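Local coordinates for protein cysteine desulfurase (Fervidobacterium islandicum, PDB 6A6E) that uses pyridoxal-5'-phosphate to take sulfur from cysteine, probably supplying it to iron-sulfur cluster assembly as the SufS enzyme of a thermophile, at residues T54-Y59 and Q288-A293; F89-S94 and D221-D226. One frame throughout, in Å; residues are numbered along the deposited sequence.

Interaction 1: T54-Y59 and Q288-A293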
loop_
_atom_site.group_PDB
_atom_site.type_symbol
_atom_site.label_atom_id
_atom_site.label_comp_id
_atom_site.label_asym_id
_atom_site.label_seq_id
_atom_site.Cartn_x
_atom_site.Cartn_y
_atom_site.Cartn_z
ATOM N N THR A 54 8.498 2.707 14.941
ATOM C CA THR A 54 7.922 3.712 15.822
ATOM C C THR A 54 8.842 4.955 15.992
ATOM O O THR A 54 8.401 6.086 15.857
ATOM C CB THR A 54 7.664 3.132 17.234
ATOM O OG1 THR A 54 6.582 2.222 17.184
ATOM C CG2 THR A 54 7.271 4.265 18.220
ATOM N N ASP A 55 10.125 4.723 16.246
ATOM C CA ASP A 55 11.116 5.789 16.318
ATOM C C ASP A 55 11.194 6.585 14.983
ATOM O O ASP A 55 11.285 7.805 14.973
ATOM C CB ASP A 55 12.491 5.210 16.692
ATOM C CG ASP A 55 13.638 6.227 16.519
ATOM O OD1 ASP A 55 13.818 7.051 17.419
ATOM O OD2 ASP A 55 14.339 6.223 15.458
ATOM N N PHE A 56 11.126 5.864 13.864
ATOM C CA PHE A 56 11.110 6.496 12.590
ATOM C C PHE A 56 9.864 7.406 12.398
ATOM O O PHE A 56 10.018 8.579 12.084
ATOM C CB PHE A 56 11.226 5.460 11.466
ATOM C CG PHE A 56 11.261 6.090 10.107
ATOM C CD1 PHE A 56 12.444 6.640 9.618
ATOM C CD2 PHE A 56 10.107 6.193 9.342
ATOM C CE1 PHE A 56 12.476 7.270 8.348
ATOM C CE2 PHE A 56 10.127 6.794 8.091
ATOM C CZ PHE A 56 11.335 7.326 7.600
ATOM N N TYR A 57 8.660 6.885 12.663
ATOM C CA TYR A 57 7.419 7.660 12.568
ATOM C C TYR A 57 7.445 8.885 13.448
ATOM O O TYR A 57 6.880 9.948 13.080
ATOM C CB TYR A 57 6.182 6.816 12.976
ATOM C CG TYR A 57 5.388 6.083 11.878
ATOM C CD1 TYR A 57 4.997 6.726 10.693
ATOM C CD2 TYR A 57 4.950 4.758 12.062
ATOM C CE1 TYR A 57 4.257 6.062 9.727
ATOM C CE2 TYR A 57 4.187 4.101 11.104
ATOM C CZ TYR A 57 3.830 4.792 9.941
ATOM O OH TYR A 57 3.118 4.156 8.989
ATOM N N LEU A 58 8.019 8.736 14.659
ATOM C CA LEU A 58 7.857 9.796 15.668
ATOM C C LEU A 58 8.979 10.843 15.548
ATOM O O LEU A 58 8.751 11.976 15.876
ATOM C CB LEU A 58 7.778 9.229 17.097
ATOM C CG LEU A 58 6.529 8.409 17.419
ATOM C CD1 LEU A 58 6.606 7.768 18.799
ATOM C CD2 LEU A 58 5.262 9.283 17.264
ATOM N N TYR A 59 10.157 10.474 15.064
ATOM C CA TYR A 59 11.313 11.382 15.105
ATOM C C TYR A 59 12.020 11.644 13.763
ATOM O O TYR A 59 12.794 12.638 13.658
ATOM C CB TYR A 59 12.347 10.895 16.154
ATOM C CG TYR A 59 11.849 10.910 17.622
ATOM C CD1 TYR A 59 11.746 12.114 18.344
ATOM C CD2 TYR A 59 11.461 9.760 18.253
ATOM C CE1 TYR A 59 11.283 12.146 19.687
ATOM C CE2 TYR A 59 11.039 9.767 19.607
ATOM C CZ TYR A 59 10.951 10.976 20.308
ATOM O OH TYR A 59 10.503 11.006 21.607
ATOM N N GLN A 288 4.870 6.403 -1.402
ATOM C CA GLN A 288 4.884 5.000 -1.143
ATOM C C GLN A 288 4.658 4.744 0.362
ATOM O O GLN A 288 4.510 5.689 1.148
ATOM C CB GLN A 288 6.211 4.452 -1.629
ATOM C CG GLN A 288 6.356 4.528 -3.131
ATOM C CD GLN A 288 5.206 3.861 -3.877
ATOM O OE1 GLN A 288 4.948 2.655 -3.718
ATOM N NE2 GLN A 288 4.478 4.669 -4.688
ATOM N N HIS A 289 4.671 3.483 0.762
ATOM C CA HIS A 289 4.610 3.129 2.182
ATOM C C HIS A 289 5.982 3.309 2.793
ATOM O O HIS A 289 6.711 2.345 3.052
ATOM C CB HIS A 289 4.034 1.724 2.394
ATOM C CG HIS A 289 3.822 1.343 3.826
ATOM N ND1 HIS A 289 3.963 2.239 4.862
ATOM C CD2 HIS A 289 3.405 0.173 4.383
ATOM C CE1 HIS A 289 3.615 1.635 5.991
ATOM N NE2 HIS A 289 3.333 0.374 5.729
ATOM N N ILE A 290 6.313 4.578 3.029
ATOM C CA ILE A 290 7.660 4.973 3.382
ATOM C C ILE A 290 8.104 4.214 4.631
ATOM O O ILE A 290 9.169 3.628 4.652
ATOM C CB ILE A 290 7.772 6.489 3.664
ATOM C CG1 ILE A 290 7.425 7.319 2.398
ATOM C CG2 ILE A 290 9.153 6.870 4.132
ATOM C CD1 ILE A 290 7.142 8.750 2.815
ATOM N N THR A 291 7.273 4.203 5.668
ATOM C CA THR A 291 7.680 3.582 6.875
ATOM C C THR A 291 7.645 2.057 6.764
ATOM O O THR A 291 8.387 1.339 7.484
ATOM C CB THR A 291 6.774 4.063 8.034
ATOM O OG1 THR A 291 6.886 5.500 8.126
ATOM C CG2 THR A 291 7.193 3.360 9.325
ATOM N N GLY A 292 6.786 1.527 5.896
ATOM C CA GLY A 292 6.715 0.064 5.651
ATOM C C GLY A 292 7.991 -0.440 4.984
ATOM O O GLY A 292 8.534 -1.496 5.346
ATOM N N ALA A 293 8.468 0.340 4.027
ATOM C CA ALA A 293 9.744 0.053 3.371
ATOM C C ALA A 293 10.932 0.066 4.400
ATOM O O ALA A 293 11.703 -0.857 4.477
ATOM C CB ALA A 293 9.981 1.040 2.288
#
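Y57, in the last turns of helix 47-59, and T291, in the first turn of helix 290-306, bring the two backbones nearest, their CA atoms 7.0 Å apart. T291 is the hub of the contact. Its methyl sits over one face of the Y57 ring in a CH-pi contact, CG2 lying 3.7 Å from the ring centroid and only 15° off the normal. The methyl is carried there by a first torsion of -59°, which sets CG2 anti to the backbone N and OG1 beside it. OG1 rests over the same ring, 3.1 Å from Y57 CE1, and at the same time faces the edge of F56 in the plane of that ring, 3.5 Å from F56 CE2. F56 reaches past T291 because its CG is anti to the backbone N (chi1 -178°), and its CE2 also packs on I290 CG2 at 4.1 Å. F56 also packs on A75 and A78 of helix 70-90. H289 is the N-cap of helix 290-306, its carbonyl O accepting from A293 N. The edge of its ring comes near the phenol, with CE1 3.9 Å from Y57 OH. T241 of the second subunit takes up the polar groups here: its N bonds Y57 OH, and its OG1 bonds both H289 ND1 and T291 N. The chemistry is thus divided: aromatic and methyl packing joins the two helices within the chain, the bonds of Y57 OH, H289 ND1 and T291 N run to the second subunit, and T291 OG1 is buried without a polar partner, set against ring carbons.

Interaction 2: F89-S94 and D221-D226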
loop_
_atom_site.group_PDB
_atom_site.type_symbol
_atom_site.label_atom_id
_atom_site.label_comp_id
_atom_site.label_asym_id
_atom_site.label_seq_id
_atom_site.Cartn_x
_atom_site.Cartn_y
_atom_site.Cartn_z
ATOM N N PHE A 89 19.660 -8.399 -0.107
ATOM C CA PHE A 89 19.038 -9.657 0.314
ATOM C C PHE A 89 18.708 -10.587 -0.841
ATOM O O PHE A 89 18.678 -11.820 -0.648
ATOM C CB PHE A 89 17.741 -9.315 1.024
ATOM C CG PHE A 89 17.064 -10.478 1.675
ATOM C CD1 PHE A 89 17.634 -11.091 2.769
ATOM C CD2 PHE A 89 15.812 -10.895 1.247
ATOM C CE1 PHE A 89 16.995 -12.141 3.386
ATOM C CE2 PHE A 89 15.134 -11.909 1.918
ATOM C CZ PHE A 89 15.731 -12.532 2.981
ATOM N N LEU A 90 18.373 -10.011 -2.016
ATOM C CA LEU A 90 18.020 -10.819 -3.190
ATOM C C LEU A 90 19.190 -10.937 -4.205
ATOM O O LEU A 90 19.042 -11.494 -5.267
ATOM C CB LEU A 90 16.866 -10.214 -3.929
ATOM C CG LEU A 90 15.521 -10.133 -3.141
ATOM C CD1 LEU A 90 14.505 -9.502 -4.042
ATOM C CD2 LEU A 90 14.948 -11.475 -2.676
ATOM N N ASN A 91 20.330 -10.319 -3.911
ATOM C CA ASN A 91 21.418 -10.153 -4.917
ATOM C C ASN A 91 21.007 -9.421 -6.177
ATOM O O ASN A 91 21.361 -9.832 -7.315
ATOM C CB ASN A 91 22.050 -11.523 -5.259
ATOM C CG ASN A 91 23.406 -11.376 -5.938
ATOM O OD1 ASN A 91 24.100 -10.422 -5.675
ATOM N ND2 ASN A 91 23.722 -12.269 -6.891
ATOM N N ALA A 92 20.245 -8.342 -6.004
ATOM C CA ALA A 92 19.862 -7.477 -7.120
ATOM C C ALA A 92 20.560 -6.201 -6.981
ATOM O O ALA A 92 21.152 -5.916 -5.932
ATOM C CB ALA A 92 18.363 -7.174 -7.178
ATOM N N SER A 93 20.424 -5.379 -8.006
ATOM C CA SER A 93 20.945 -4.063 -7.872
ATOM C C SER A 93 19.759 -3.164 -7.373
ATOM O O SER A 93 18.552 -3.523 -7.532
ATOM C CB SER A 93 21.639 -3.666 -9.176
ATOM O OG SER A 93 20.921 -2.651 -9.746
ATOM N N SER A 94 20.076 -2.090 -6.654
ATOM C CA SER A 94 19.023 -1.246 -6.047
ATOM C C SER A 94 18.018 -0.674 -7.052
ATOM O O SER A 94 16.852 -0.584 -6.699
ATOM C CB SER A 94 19.626 -0.123 -5.198
ATOM O OG SER A 94 20.262 0.875 -5.989
ATOM N N ASP A 221 18.501 -15.863 -4.773
ATOM C CA ASP A 221 19.515 -15.115 -5.474
ATOM C C ASP A 221 19.011 -15.005 -6.893
ATOM O O ASP A 221 19.049 -15.973 -7.663
ATOM C CB ASP A 221 20.834 -15.846 -5.402
ATOM C CG ASP A 221 21.927 -15.185 -6.238
ATOM O OD1 ASP A 221 21.640 -14.454 -7.230
ATOM O OD2 ASP A 221 23.104 -15.378 -5.860
ATOM N N VAL A 222 18.518 -13.805 -7.246
ATOM C CA VAL A 222 17.766 -13.645 -8.505
ATOM C C VAL A 222 18.649 -13.854 -9.743
ATOM O O VAL A 222 18.136 -14.153 -10.837
ATOM C CB VAL A 222 17.030 -12.262 -8.568
ATOM C CG1 VAL A 222 15.932 -12.220 -7.495
ATOM C CG2 VAL A 222 17.990 -11.089 -8.385
ATOM N N LYS A 223 19.943 -13.639 -9.588
ATOM C CA LYS A 223 20.903 -13.829 -10.692
ATOM C C LYS A 223 21.186 -15.283 -10.984
ATOM O O LYS A 223 21.244 -15.674 -12.140
ATOM C CB LYS A 223 22.224 -13.121 -10.406
ATOM C CG LYS A 223 22.102 -11.615 -10.187
ATOM C CD LYS A 223 22.017 -10.792 -11.482
ATOM C CE LYS A 223 20.711 -11.012 -12.257
ATOM N NZ LYS A 223 20.471 -10.127 -13.448
ATOM N N LYS A 224 21.335 -16.089 -9.941
ATOM C CA LYS A 224 21.394 -17.535 -10.099
ATOM C C LYS A 224 20.141 -18.137 -10.677
ATOM O O LYS A 224 20.198 -19.008 -11.553
ATOM C CB LYS A 224 21.631 -18.198 -8.763
ATOM C CG LYS A 224 23.039 -18.045 -8.330
ATOM C CD LYS A 224 23.314 -18.742 -6.998
ATOM C CE LYS A 224 24.791 -18.533 -6.710
ATOM N NZ LYS A 224 25.060 -19.114 -5.370
ATOM N N LEU A 225 18.989 -17.710 -10.176
ATOM C CA LEU A 225 17.720 -18.260 -10.698
ATOM C C LEU A 225 17.491 -17.763 -12.123
ATOM O O LEU A 225 16.835 -18.458 -12.917
ATOM C CB LEU A 225 16.518 -17.887 -9.816
ATOM C CG LEU A 225 16.571 -18.364 -8.393
ATOM C CD1 LEU A 225 15.381 -17.792 -7.627
ATOM C CD2 LEU A 225 16.596 -19.887 -8.374
ATOM N N ASP A 226 18.024 -16.571 -12.434
ATOM C CA ASP A 226 17.841 -15.929 -13.749
ATOM C C ASP A 226 16.374 -15.618 -14.131
ATOM O O ASP A 226 15.990 -15.536 -15.323
ATOM C CB ASP A 226 18.498 -16.766 -14.851
ATOM C CG ASP A 226 18.720 -15.942 -16.138
ATOM O OD1 ASP A 226 18.967 -14.718 -16.044
ATOM O OD2 ASP A 226 18.616 -16.483 -17.249
#
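L90 receives the first bond of this contact: its carbonyl O accepts from V222 N at 3.1 Å, nearly straight at 174°, while L90 CB touches V222 CG1. N91, the first residue to leave helical geometry, turns with positive phi in a Schellman motif, and its side chain lies beside that of D221, the two pointing the same way. N91 ND2 donates to D221 OD1 at 3.0 Å; OD1 lies in the amide plane, while ND2 comes from above the carboxylate plane, which is turned 87° from the amide. D221 is the N-cap of the short helix 222-225, which lies in the connection between the neighbouring parallel strands 206-210 and 229-233 of the seven-stranded sheet. K224 N reaches the same OD1 from the opposite face at 3.2 Å, and K223 N adds a weak bond. With an alanine in place of D221, the N91 amide would probably lose its acceptor and the first turn of helix 222-225 its side-chain cap. The backbone O of N91 meets the aliphatic part of K223, 3.5 Å from CG. Beyond it, A92 CB packs on V222 CG2 at 4.1 Å, and both side chains rest on Y247 of strand 244-248.

Overall arrangement
From the N terminus, helix 47-59 supplies the first half of interaction 1, and the chain turns into helix 70-90, which leads into the first half of interaction 2. The loop that interaction 2 closes at 221-226 carries five strands of the seven-stranded sheet and most of the cofactor pocket. Strands 229-233 and 244-248 follow, with S233, H235 and K236 of the pocket, before 288-293 closes interaction 1. The smaller loop therefore lies wholly within the larger. The contacts do not touch, their nearest atoms being about 11 Å apart, but two helices bridge them: helix 70-90 packs on F56 and leads into N91, and helix 290-306 carries T291 in its first turn and packs farther along on F89.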